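Local coordinates for protein NADH dehydrogenase, putative (Plasmodium falciparum, PDB 5JWC) that probably oxidises NADH through a bound FAD and passes the electrons to ubiquinone, as a type II NADH dehydrogenase of the malaria parasite, at residues L103-V108 / T302-K307; L132-G137 / G341-I346; E325-I330 / A431-N436. One frame throughout, in Å; residues are numbered along the deposited sequence.

Contact 1. Residues L103-V108 / T302-K307; sequences LECTDV and TTLIQK. With FAD (flavin-adenine dinucleotide), chain C.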
loop_
_atom_site.group_PDB
_atom_site.type_symbol
_atom_site.label_atom_id
_atom_site.label_comp_id
_atom_site.label_asym_id
_atom_site.label_seq_id
_atom_site.Cartn_x
_atom_site.Cartn_y
_atom_site.Cartn_z
ATOM N N LEU A 103 19.624 8.844 -5.567
ATOM C CA LEU A 103 20.913 8.627 -4.950
ATOM C C LEU A 103 20.900 9.228 -3.555
ATOM O O LEU A 103 20.150 10.172 -3.294
ATOM C CB LEU A 103 22.014 9.275 -5.784
ATOM C CG LEU A 103 22.239 8.786 -7.212
ATOM C CD1 LEU A 103 23.149 9.763 -7.934
ATOM C CD2 LEU A 103 22.841 7.385 -7.184
ATOM N N GLU A 104 21.743 8.688 -2.681
ATOM C CA GLU A 104 22.003 9.261 -1.373
ATOM C C GLU A 104 23.356 9.987 -1.399
ATOM O O GLU A 104 24.374 9.385 -1.758
ATOM C CB GLU A 104 22.000 8.161 -0.313
ATOM C CG GLU A 104 22.448 8.626 1.052
ATOM C CD GLU A 104 22.729 7.477 2.009
ATOM O OE1 GLU A 104 22.070 6.417 1.906
ATOM O OE2 GLU A 104 23.627 7.639 2.867
ATOM N N CYS A 105 23.383 11.267 -1.037
ATOM C CA CYS A 105 24.653 11.993 -0.955
ATOM C C CYS A 105 25.431 11.618 0.315
ATOM O O CYS A 105 24.855 11.536 1.405
ATOM C CB CYS A 105 24.430 13.502 -1.007
ATOM S SG CYS A 105 25.978 14.466 -1.043
ATOM N N THR A 106 26.732 11.357 0.167
ATOM C CA THR A 106 27.547 10.895 1.290
ATOM C C THR A 106 28.615 11.925 1.669
ATOM O O THR A 106 29.041 11.987 2.816
ATOM C CB THR A 106 28.255 9.545 0.988
ATOM O OG1 THR A 106 29.194 9.713 -0.083
ATOM C CG2 THR A 106 27.258 8.479 0.609
ATOM N N ASP A 107 29.051 12.722 0.701
ATOM C CA ASP A 107 30.105 13.706 0.929
ATOM C C ASP A 107 29.954 14.911 0.044
ATOM O O ASP A 107 29.528 14.805 -1.111
ATOM C CB ASP A 107 31.498 13.107 0.690
ATOM C CG ASP A 107 31.897 12.125 1.757
ATOM O OD1 ASP A 107 32.371 12.575 2.821
ATOM O OD2 ASP A 107 31.737 10.906 1.533
ATOM N N VAL A 108 30.318 16.065 0.584
ATOM C CA VAL A 108 30.415 17.269 -0.215
ATOM C C VAL A 108 31.877 17.725 -0.252
ATOM O O VAL A 108 32.566 17.671 0.759
ATOM C CB VAL A 108 29.520 18.388 0.345
ATOM C CG1 VAL A 108 29.575 19.602 -0.563
ATOM C CG2 VAL A 108 28.068 17.878 0.503
ATOM N N THR A 302 21.515 14.431 10.093
ATOM C CA THR A 302 21.916 13.341 9.213
ATOM C C THR A 302 23.428 13.133 9.268
ATOM O O THR A 302 24.176 14.053 9.593
ATOM C CB THR A 302 21.532 13.622 7.769
ATOM O OG1 THR A 302 22.143 14.854 7.358
ATOM C CG2 THR A 302 20.015 13.730 7.632
ATOM N N THR A 303 23.871 11.936 8.902
ATOM C CA THR A 303 25.300 11.641 8.840
ATOM C C THR A 303 25.990 12.551 7.824
ATOM O O THR A 303 27.099 13.035 8.059
ATOM C CB THR A 303 25.558 10.149 8.497
ATOM O OG1 THR A 303 25.029 9.853 7.199
ATOM C CG2 THR A 303 24.880 9.258 9.511
ATOM N N LEU A 304 25.320 12.831 6.715
ATOM C CA LEU A 304 25.896 13.720 5.708
ATOM C C LEU A 304 26.276 15.089 6.284
ATOM O O LEU A 304 27.365 15.622 6.009
ATOM C CB LEU A 304 24.911 13.922 4.558
ATOM C CG LEU A 304 25.265 15.042 3.577
ATOM C CD1 LEU A 304 26.616 14.732 2.919
ATOM C CD2 LEU A 304 24.206 15.252 2.529
ATOM N N ILE A 305 25.379 15.653 7.091
ATOM C CA ILE A 305 25.600 16.973 7.665
ATOM C C ILE A 305 26.739 16.914 8.692
ATOM O O ILE A 305 27.596 17.801 8.732
ATOM C CB ILE A 305 24.305 17.517 8.328
ATOM C CG1 ILE A 305 23.259 17.876 7.269
ATOM C CG2 ILE A 305 24.598 18.725 9.172
ATOM C CD1 ILE A 305 23.655 19.007 6.329
ATOM N N GLN A 306 26.730 15.863 9.507
ATOM C CA GLN A 306 27.781 15.604 10.493
ATOM C C GLN A 306 29.155 15.544 9.837
ATOM O O GLN A 306 30.122 16.089 10.374
ATOM C CB GLN A 306 27.516 14.296 11.234
ATOM C CG GLN A 306 26.326 14.330 12.182
ATOM C CD GLN A 306 26.164 13.019 12.930
ATOM O OE1 GLN A 306 27.079 12.579 13.623
ATOM N NE2 GLN A 306 24.994 12.385 12.794
ATOM N N LYS A 307 29.240 14.873 8.683
ATOM C CA LYS A 307 30.510 14.751 7.964
ATOM C C LYS A 307 30.898 16.027 7.232
ATOM O O LYS A 307 32.073 16.383 7.195
ATOM C CB LYS A 307 30.489 13.581 6.976
ATOM C CG LYS A 307 30.539 12.228 7.646
ATOM C CD LYS A 307 30.999 11.146 6.675
ATOM C CE LYS A 307 29.911 10.739 5.705
ATOM N NZ LYS A 307 30.217 9.429 5.054
HETATM P PA FAD C . 12.295 16.746 4.835
HETATM O O1A FAD C . 12.267 15.649 5.859
HETATM O O2A FAD C . 10.948 17.234 4.431
HETATM O O5B FAD C . 13.126 16.279 3.538
HETATM C C5B FAD C . 14.450 15.804 3.633
HETATM C C4B FAD C . 14.742 15.088 2.325
HETATM O O4B FAD C . 16.126 14.817 2.241
HETATM C C3B FAD C . 14.011 13.744 2.246
HETATM O O3B FAD C . 13.535 13.570 0.928
HETATM C C2B FAD C . 15.112 12.734 2.478
HETATM O O2B FAD C . 14.835 11.526 1.808
HETATM C C1B FAD C . 16.283 13.474 1.841
HETATM N N9A FAD C . 17.612 13.037 2.277
HETATM C C8A FAD C . 17.997 12.605 3.524
HETATM N N7A FAD C . 19.324 12.326 3.468
HETATM C C5A FAD C . 19.779 12.577 2.221
HETATM C C6A FAD C . 21.035 12.458 1.648
HETATM N N6A FAD C . 22.082 12.103 2.391
HETATM N N1A FAD C . 21.201 12.806 0.326
HETATM C C2A FAD C . 20.125 13.261 -0.414
HETATM N N3A FAD C . 18.874 13.372 0.164
HETATM C C4A FAD C . 18.710 13.025 1.460
HETATM N N1 FAD C . 5.649 21.112 9.992
HETATM C C2 FAD C . 4.699 22.096 9.952
HETATM O O2 FAD C . 5.029 23.237 9.650
HETATM N N3 FAD C . 3.372 21.814 10.229
HETATM C C4 FAD C . 2.966 20.545 10.546
HETATM O O4 FAD C . 1.769 20.324 10.778
HETATM C C4X FAD C . 3.918 19.533 10.578
HETATM N N5 FAD C . 3.561 18.241 10.891
HETATM C C5X FAD C . 4.533 17.247 10.915
HETATM C C6 FAD C . 4.174 15.944 11.207
HETATM C C7 FAD C . 5.124 14.930 11.241
HETATM C C7M FAD C . 4.685 13.524 11.577
HETATM C C8 FAD C . 6.453 15.221 10.963
HETATM C C8M FAD C . 7.497 14.143 10.995
HETATM C C9 FAD C . 6.819 16.535 10.664
HETATM C C9A FAD C . 5.862 17.546 10.633
HETATM N N10 FAD C . 6.214 18.851 10.330
HETATM C C10 FAD C . 5.256 19.828 10.296
HETATM C "C1'" FAD C . 7.643 19.230 10.073
HETATM C "C2'" FAD C . 8.103 19.126 8.642
HETATM O "O2'" FAD C . 7.878 17.821 8.188
HETATM C "C3'" FAD C . 9.602 19.368 8.633
HETATM O "O3'" FAD C . 9.919 20.587 9.266
HETATM C "C4'" FAD C . 10.027 19.385 7.175
HETATM O "O4'" FAD C . 9.977 18.051 6.738
HETATM C "C5'" FAD C . 11.420 19.957 6.968
HETATM O "O5'" FAD C . 11.658 19.988 5.576
HETATM P P FAD C . 13.088 19.518 5.002
HETATM O O1P FAD C . 13.115 19.743 3.507
HETATM O O2P FAD C . 14.133 20.269 5.778
HETATM O O3P FAD C . 13.202 17.952 5.407
#
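Leu304, on the first turn of helix 303-309, reaches over to the backbone of Cys105 and Thr106 on strand 99-109, and the adenine of FAD lies at the same junction. The short segments, strand 104-108 and helix 303-307, run almost parallel, their axes 6° apart and 7.7 Å at closest approach. Thr302 opens the helix as its N-cap: OG1 accepts a weak bond from Ile305 N. Leu304 then carries most of the contact. With CG anti to the backbone N (chi1 168°), the side chain is carried toward the Cys105 carbonyl, and the branch at CG then splits between partners. Leu304 CD1 lies 3.7 Å from Thr106 O and also meets Cys105 SG and Val108 CG2, whereas Leu304 CD2 packs 4.0 Å from Cys105 CB and 3.8 Å from FAD N6A. Lys307, one turn on, points toward the strand. A bend at chi3 brings Lys307 CE to 3.3 Å from Thr106 O, while Lys307 NZ stays 4.1 Å from Asp107 OD2, too far for a salt bridge although the charges are opposite. Thr106 and Asp107 both face Asn116 on the adjoining strand 114-118, the arrangement of a classic beta bulge.

The hydrogen bonds at this junction run between Cys105 and the cofactor. Cys105 N donates to FAD N1A at 3.0 Å (157°), and FAD N6A donates back to Cys105 O, again at 3.0 Å. Main-chain atoms thus read the Watson-Crick edge of the adenine. Recognition of the base here therefore rests on backbone polarity, with Leu304 CB and CD2 lying beside the amine.

Contact 2. Residues L132-G137 / G341-I346; sequences LIIAVG and GDCKKI. With FAD (flavin-adenine dinucleotide), chain C.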
loop_
_atom_site.group_PDB
_atom_site.type_symbol
_atom_site.label_atom_id
_atom_site.label_comp_id
_atom_site.label_asym_id
_atom_site.label_seq_id
_atom_site.Cartn_x
_atom_site.Cartn_y
_atom_site.Cartn_z
ATOM N N LEU A 132 24.866 24.336 -4.990
ATOM C CA LEU A 132 24.351 23.217 -4.230
ATOM C C LEU A 132 23.319 23.701 -3.197
ATOM O O LEU A 132 23.617 24.573 -2.365
ATOM C CB LEU A 132 25.487 22.486 -3.543
ATOM C CG LEU A 132 25.128 21.215 -2.782
ATOM C CD1 LEU A 132 24.547 20.135 -3.706
ATOM C CD2 LEU A 132 26.342 20.716 -2.029
ATOM N N ILE A 133 22.111 23.144 -3.259
ATOM C CA ILE A 133 21.069 23.454 -2.277
ATOM C C ILE A 133 20.888 22.282 -1.316
ATOM O O ILE A 133 20.302 21.251 -1.663
ATOM C CB ILE A 133 19.723 23.752 -2.951
ATOM C CG1 ILE A 133 19.917 24.577 -4.241
ATOM C CG2 ILE A 133 18.771 24.433 -1.959
ATOM C CD1 ILE A 133 20.502 25.962 -4.024
ATOM N N ILE A 134 21.409 22.407 -0.107
ATOM C CA ILE A 134 21.309 21.297 0.834
ATOM C C ILE A 134 19.982 21.353 1.615
ATOM O O ILE A 134 19.720 22.286 2.378
ATOM C CB ILE A 134 22.488 21.273 1.806
ATOM C CG1 ILE A 134 23.821 21.312 1.037
ATOM C CG2 ILE A 134 22.395 20.058 2.764
ATOM C CD1 ILE A 134 25.055 21.252 1.944
ATOM N N ALA A 135 19.147 20.349 1.390
ATOM C CA ALA A 135 17.840 20.276 2.033
ATOM C C ALA A 135 17.558 18.846 2.484
ATOM O O ALA A 135 16.504 18.286 2.159
ATOM C CB ALA A 135 16.755 20.757 1.083
ATOM N N VAL A 136 18.490 18.261 3.227
ATOM C CA VAL A 136 18.422 16.832 3.580
ATOM C C VAL A 136 17.652 16.553 4.858
ATOM O O VAL A 136 17.549 15.406 5.295
ATOM C CB VAL A 136 19.824 16.225 3.715
ATOM C CG1 VAL A 136 20.551 16.336 2.379
ATOM C CG2 VAL A 136 20.622 16.934 4.862
ATOM N N GLY A 137 17.105 17.603 5.459
ATOM C CA GLY A 137 16.292 17.427 6.644
ATOM C C GLY A 137 17.064 16.894 7.838
ATOM O O GLY A 137 18.230 17.223 8.039
ATOM N N GLY A 341 15.585 24.536 5.383
ATOM C CA GLY A 341 14.848 23.508 6.112
ATOM C C GLY A 341 15.479 23.089 7.427
ATOM O O GLY A 341 16.230 23.853 8.040
ATOM N N ASP A 342 15.181 21.863 7.856
ATOM C CA ASP A 342 15.563 21.369 9.192
ATOM C C ASP A 342 17.056 21.105 9.388
ATOM O O ASP A 342 17.509 20.905 10.518
ATOM C CB ASP A 342 14.847 20.058 9.492
ATOM C CG ASP A 342 13.371 20.234 9.801
ATOM O OD1 ASP A 342 12.849 21.368 9.745
ATOM O OD2 ASP A 342 12.727 19.197 10.075
ATOM N N CYS A 343 17.824 21.044 8.304
ATOM C CA CYS A 343 19.247 20.710 8.456
ATOM C C CYS A 343 20.101 21.931 8.820
ATOM O O CYS A 343 21.307 21.795 9.019
ATOM C CB CYS A 343 19.814 20.072 7.175
ATOM S SG CYS A 343 20.010 21.220 5.771
ATOM N N LYS A 344 19.487 23.111 8.905
ATOM C CA LYS A 344 20.246 24.348 9.081
ATOM C C LYS A 344 19.719 25.230 10.217
ATOM O O LYS A 344 18.564 25.097 10.643
ATOM C CB LYS A 344 20.266 25.152 7.772
ATOM C CG LYS A 344 18.908 25.711 7.355
ATOM C CD LYS A 344 18.679 27.142 7.829
ATOM C CE LYS A 344 17.292 27.655 7.435
ATOM N NZ LYS A 344 16.168 26.862 8.050
ATOM N N LYS A 345 20.580 26.144 10.664
ATOM C CA LYS A 345 20.190 27.278 11.502
ATOM C C LYS A 345 20.794 28.553 10.892
ATOM O O LYS A 345 21.896 28.514 10.341
ATOM C CB LYS A 345 20.691 27.101 12.941
ATOM C CG LYS A 345 19.884 26.114 13.814
ATOM C CD LYS A 345 18.372 26.369 13.788
ATOM C CE LYS A 345 17.579 25.204 14.442
ATOM N NZ LYS A 345 16.070 25.359 14.298
ATOM N N ILE A 346 20.068 29.664 10.955
ATOM C CA ILE A 346 20.551 30.929 10.414
ATOM C C ILE A 346 21.373 31.704 11.461
ATOM O O ILE A 346 20.934 31.871 12.600
ATOM C CB ILE A 346 19.378 31.816 9.930
ATOM C CG1 ILE A 346 18.565 31.090 8.843
ATOM C CG2 ILE A 346 19.893 33.176 9.417
ATOM C CD1 ILE A 346 17.458 31.931 8.258
HETATM P PA FAD C . 12.295 16.746 4.835
HETATM O O1A FAD C . 12.267 15.649 5.859
HETATM O O2A FAD C . 10.948 17.234 4.431
HETATM O O5B FAD C . 13.126 16.279 3.538
HETATM C C5B FAD C . 14.450 15.804 3.633
HETATM C C4B FAD C . 14.742 15.088 2.325
HETATM O O4B FAD C . 16.126 14.817 2.241
HETATM C C3B FAD C . 14.011 13.744 2.246
HETATM O O3B FAD C . 13.535 13.570 0.928
HETATM C C2B FAD C . 15.112 12.734 2.478
HETATM O O2B FAD C . 14.835 11.526 1.808
HETATM C C1B FAD C . 16.283 13.474 1.841
HETATM N N9A FAD C . 17.612 13.037 2.277
HETATM C C8A FAD C . 17.997 12.605 3.524
HETATM N N7A FAD C . 19.324 12.326 3.468
HETATM C C5A FAD C . 19.779 12.577 2.221
HETATM C C6A FAD C . 21.035 12.458 1.648
HETATM N N6A FAD C . 22.082 12.103 2.391
HETATM N N1A FAD C . 21.201 12.806 0.326
HETATM C C2A FAD C . 20.125 13.261 -0.414
HETATM N N3A FAD C . 18.874 13.372 0.164
HETATM C C4A FAD C . 18.710 13.025 1.460
HETATM N N1 FAD C . 5.649 21.112 9.992
HETATM C C2 FAD C . 4.699 22.096 9.952
HETATM O O2 FAD C . 5.029 23.237 9.650
HETATM N N3 FAD C . 3.372 21.814 10.229
HETATM C C4 FAD C . 2.966 20.545 10.546
HETATM O O4 FAD C . 1.769 20.324 10.778
HETATM C C4X FAD C . 3.918 19.533 10.578
HETATM N N5 FAD C . 3.561 18.241 10.891
HETATM C C5X FAD C . 4.533 17.247 10.915
HETATM C C6 FAD C . 4.174 15.944 11.207
HETATM C C7 FAD C . 5.124 14.930 11.241
HETATM C C7M FAD C . 4.685 13.524 11.577
HETATM C C8 FAD C . 6.453 15.221 10.963
HETATM C C8M FAD C . 7.497 14.143 10.995
HETATM C C9 FAD C . 6.819 16.535 10.664
HETATM C C9A FAD C . 5.862 17.546 10.633
HETATM N N10 FAD C . 6.214 18.851 10.330
HETATM C C10 FAD C . 5.256 19.828 10.296
HETATM C "C1'" FAD C . 7.643 19.230 10.073
HETATM C "C2'" FAD C . 8.103 19.126 8.642
HETATM O "O2'" FAD C . 7.878 17.821 8.188
HETATM C "C3'" FAD C . 9.602 19.368 8.633
HETATM O "O3'" FAD C . 9.919 20.587 9.266
HETATM C "C4'" FAD C . 10.027 19.385 7.175
HETATM O "O4'" FAD C . 9.977 18.051 6.738
HETATM C "C5'" FAD C . 11.420 19.957 6.968
HETATM O "O5'" FAD C . 11.658 19.988 5.576
HETATM P P FAD C . 13.088 19.518 5.002
HETATM O O1P FAD C . 13.115 19.743 3.507
HETATM O O2P FAD C . 14.133 20.269 5.778
HETATM O O3P FAD C . 13.202 17.952 5.407
#
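Cys343 turns its side chain onto the C-terminal end of strand 131-134 in the FAD-binding Rossmann-type sheet, and this is the close-packed half of the contact. Cys343 CB sits 3.4 Å from Gly137 O and 4.0 Å from Val136 CG2, while Cys343 SG lies 3.6 Å from Ile134 O and also touches Ile134 CG2. The sulfur stands between backbone N and carbonyl carbon (chi1 71°), a setting that swings it back along the strand toward Ile134. Val136 faces two ways: CG2 meets the cysteine, whereas Val136 CG1 rests 3.8 Å from FAD C5A on the adenine.

The looser half lies where the segments part around the cofactor. Gly137 CA and Asp342 CB approach only to 4.1 Å, and the CA atoms of the two glycines lie close against phosphate oxygens of FAD, Gly137 at O3P and Gly341 at O2P. The Lys344 side chain leads away from segment 132-137; Lys344 NZ donates to Gly341 O at 3.0 Å and forms a salt bridge with Glu430.

Asp342 grips FAD at two points, pyrophosphate and ribityl chain, as in pyridine nucleotide-disulphide oxidoreductases. Asp342 N donates to FAD O2P at 2.8 Å (163°), and Asp342 OD1 accepts from FAD O3' at 3.1 Å. The chemistry implies a division of labour: apolar contacts join the segments, while an amide and a carboxylate fix the cofactor.

Contact 3. Residues E325-I330 / A431-N436; sequences EKLRVI and AYYLSN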
loop_
_atom_site.group_PDB
_atom_site.type_symbol
_atom_site.label_atom_id
_atom_site.label_comp_id
_atom_site.label_asym_id
_atom_site.label_seq_id
_atom_site.Cartn_x
_atom_site.Cartn_y
_atom_site.Cartn_z
ATOM N N GLU A 325 22.233 35.143 6.573
ATOM C CA GLU A 325 20.883 35.683 6.429
ATOM C C GLU A 325 20.313 35.505 5.029
ATOM O O GLU A 325 19.126 35.752 4.793
ATOM C CB GLU A 325 20.860 37.160 6.825
ATOM C CG GLU A 325 21.668 38.116 5.903
ATOM C CD GLU A 325 23.179 38.081 6.117
ATOM O OE1 GLU A 325 23.666 37.431 7.066
ATOM O OE2 GLU A 325 23.894 38.719 5.319
ATOM N N LYS A 326 21.160 35.048 4.108
ATOM C CA LYS A 326 20.753 34.833 2.724
ATOM C C LYS A 326 20.738 33.339 2.402
ATOM O O LYS A 326 20.582 32.948 1.242
ATOM C CB LYS A 326 21.693 35.589 1.773
ATOM C CG LYS A 326 21.411 37.081 1.710
ATOM C CD LYS A 326 22.557 37.847 1.046
ATOM C CE LYS A 326 22.260 39.341 1.027
ATOM N NZ LYS A 326 23.441 40.168 0.598
ATOM N N LEU A 327 20.920 32.540 3.457
ATOM C CA LEU A 327 20.839 31.075 3.461
ATOM C C LEU A 327 22.082 30.424 2.870
ATOM O O LEU A 327 22.068 29.229 2.563
ATOM C CB LEU A 327 19.574 30.572 2.730
ATOM C CG LEU A 327 18.246 31.103 3.256
ATOM C CD1 LEU A 327 17.038 30.439 2.585
ATOM C CD2 LEU A 327 18.182 30.909 4.765
ATOM N N ARG A 328 23.155 31.205 2.731
ATOM C CA ARG A 328 24.437 30.668 2.264
ATOM C C ARG A 328 25.190 29.997 3.395
ATOM O O ARG A 328 25.330 30.567 4.467
ATOM C CB ARG A 328 25.302 31.783 1.647
ATOM C CG ARG A 328 24.631 32.432 0.447
ATOM C CD ARG A 328 25.386 33.636 -0.090
ATOM N NE ARG A 328 25.610 34.631 0.950
ATOM C CZ ARG A 328 26.281 35.760 0.766
ATOM N NH1 ARG A 328 26.435 36.607 1.776
ATOM N NH2 ARG A 328 26.788 36.043 -0.425
ATOM N N VAL A 329 25.671 28.781 3.160
ATOM C CA VAL A 329 26.470 28.081 4.149
ATOM C C VAL A 329 27.725 28.890 4.483
ATOM O O VAL A 329 28.401 29.380 3.585
ATOM C CB VAL A 329 26.871 26.689 3.658
ATOM C CG1 VAL A 329 27.858 26.038 4.634
ATOM C CG2 VAL A 329 25.611 25.806 3.472
ATOM N N ILE A 330 28.012 29.042 5.773
ATOM C CA ILE A 330 29.108 29.893 6.244
ATOM C C ILE A 330 30.445 29.140 6.203
ATOM O O ILE A 330 30.523 27.986 6.618
ATOM C CB ILE A 330 28.825 30.397 7.686
ATOM C CG1 ILE A 330 27.596 31.322 7.708
ATOM C CG2 ILE A 330 30.050 31.101 8.283
ATOM C CD1 ILE A 330 27.110 31.696 9.120
ATOM N N ALA A 431 12.327 27.836 0.628
ATOM C CA ALA A 431 12.443 27.319 -0.726
ATOM C C ALA A 431 11.934 28.332 -1.738
ATOM O O ALA A 431 12.533 28.487 -2.800
ATOM C CB ALA A 431 11.679 25.975 -0.879
ATOM N N TYR A 432 10.808 28.982 -1.444
ATOM C CA TYR A 432 10.261 29.946 -2.378
ATOM C C TYR A 432 11.147 31.200 -2.428
ATOM O O TYR A 432 11.372 31.761 -3.507
ATOM C CB TYR A 432 8.808 30.291 -2.041
ATOM C CG TYR A 432 7.859 29.177 -2.475
ATOM C CD1 TYR A 432 8.292 28.193 -3.368
ATOM C CD2 TYR A 432 6.539 29.116 -2.025
ATOM C CE1 TYR A 432 7.452 27.168 -3.786
ATOM C CE2 TYR A 432 5.684 28.095 -2.446
ATOM C CZ TYR A 432 6.153 27.121 -3.330
ATOM O OH TYR A 432 5.336 26.086 -3.766
ATOM N N TYR A 433 11.627 31.632 -1.262
ATOM C CA TYR A 433 12.534 32.773 -1.177
ATOM C C TYR A 433 13.771 32.523 -2.039
ATOM O O TYR A 433 14.137 33.355 -2.871
ATOM C CB TYR A 433 12.939 33.047 0.287
ATOM C CG TYR A 433 14.230 33.822 0.453
ATOM C CD1 TYR A 433 14.240 35.220 0.432
ATOM C CD2 TYR A 433 15.438 33.159 0.633
ATOM C CE1 TYR A 433 15.436 35.937 0.586
ATOM C CE2 TYR A 433 16.629 33.861 0.784
ATOM C CZ TYR A 433 16.622 35.245 0.761
ATOM O OH TYR A 433 17.819 35.926 0.909
ATOM N N LEU A 434 14.403 31.368 -1.845
ATOM C CA LEU A 434 15.701 31.118 -2.435
ATOM C C LEU A 434 15.607 30.830 -3.941
ATOM O O LEU A 434 16.458 31.276 -4.718
ATOM C CB LEU A 434 16.394 29.973 -1.720
ATOM C CG LEU A 434 17.824 29.713 -2.176
ATOM C CD1 LEU A 434 18.651 31.005 -1.963
ATOM C CD2 LEU A 434 18.389 28.529 -1.401
ATOM N N SER A 435 14.579 30.095 -4.346
ATOM C CA SER A 435 14.360 29.823 -5.762
ATOM C C SER A 435 14.062 31.152 -6.468
ATOM O O SER A 435 14.592 31.417 -7.551
ATOM C CB SER A 435 13.231 28.791 -5.962
ATOM O OG SER A 435 11.977 29.289 -5.527
ATOM N N ASN A 436 13.262 32.009 -5.835
ATOM C CA ASN A 436 13.042 33.349 -6.378
ATOM C C ASN A 436 14.336 34.166 -6.466
ATOM O O ASN A 436 14.499 34.976 -7.392
ATOM C CB ASN A 436 12.022 34.121 -5.549
ATOM C CG ASN A 436 11.694 35.483 -6.148
ATOM O OD1 ASN A 436 11.016 35.572 -7.171
ATOM N ND2 ASN A 436 12.168 36.548 -5.510
HETATM O O HOH W 1 19.759 34.333 -0.852
#
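Leu327 and Tyr433 cross at a slant where the loop following strand 321-323 packs on helix 424-440, a loop-on-helix contact at the edge of the FAD-binding Rossmann-type fold, by its strand 337-339. The leucine points directly at the helix, and Leu327 CD1 comes within 3.7 Å of Tyr433 CD2. That methyl meets the aromatic ring obliquely, while Leu327 CG approaches Tyr433 CE2 at 4.0 Å. Leu327 CG is anti to the carbonyl carbon (chi1 -57°); the loop has a positive phi of 77° here, and the side chain points toward the helix. Leu434, the next residue of the helix, adds a lighter apolar touch: Leu434 CB is 4.4 Å from Leu327 CD1. Farther into the fold, Leu434 also rests on Phe43 and Tyr338.

Tyr433 lays its ring outward from the helix with CG anti to the backbone N (chi1 158°), carrying the hydroxyl over to Lys326. There the lysine crosses it at a slant as well. Tyr433 OH lies 3.6 Å from Lys326 CA, and the aliphatic start of the chain, CB and CG, packs beside it before the extended remainder leads away. Lys326 O sits at the ring edge, near the ring plane. The polar end of the tyrosine has its main partner elsewhere, in a hydrogen bond with Pro451 O, and the ring makes an edge-to-face contact with Phe453. Between loop and helix, the polar link is a single water, which donates to Lys326 O at 2.6 Å and to Tyr433 OH at 3.1 Å.

Overall arrangement
Contacts 1 and 2 belong to one cofactor-binding unit: both reach the mixed sheet, both touch FAD, and they meet where Val136 packs against Thr302, Leu304 and Ile305. The touching residues of contact 2 are all buried, those of contact 3 largely so, and contact 1 is only partly buried, with Lys307 at the exposed side. Contact 3 binds no FAD and lies in series with contact 1, about 8 Å away at nearest atoms, but it touches contact 2 through Ile346 on Leu327 and Ile133 on Leu434. The chemistry follows the place in the fold: main-chain bonds to the adenine in contact 1, phosphate and ribityl bonds in contact 2, and aromatic-aliphatic packing with a bridging water in contact 3.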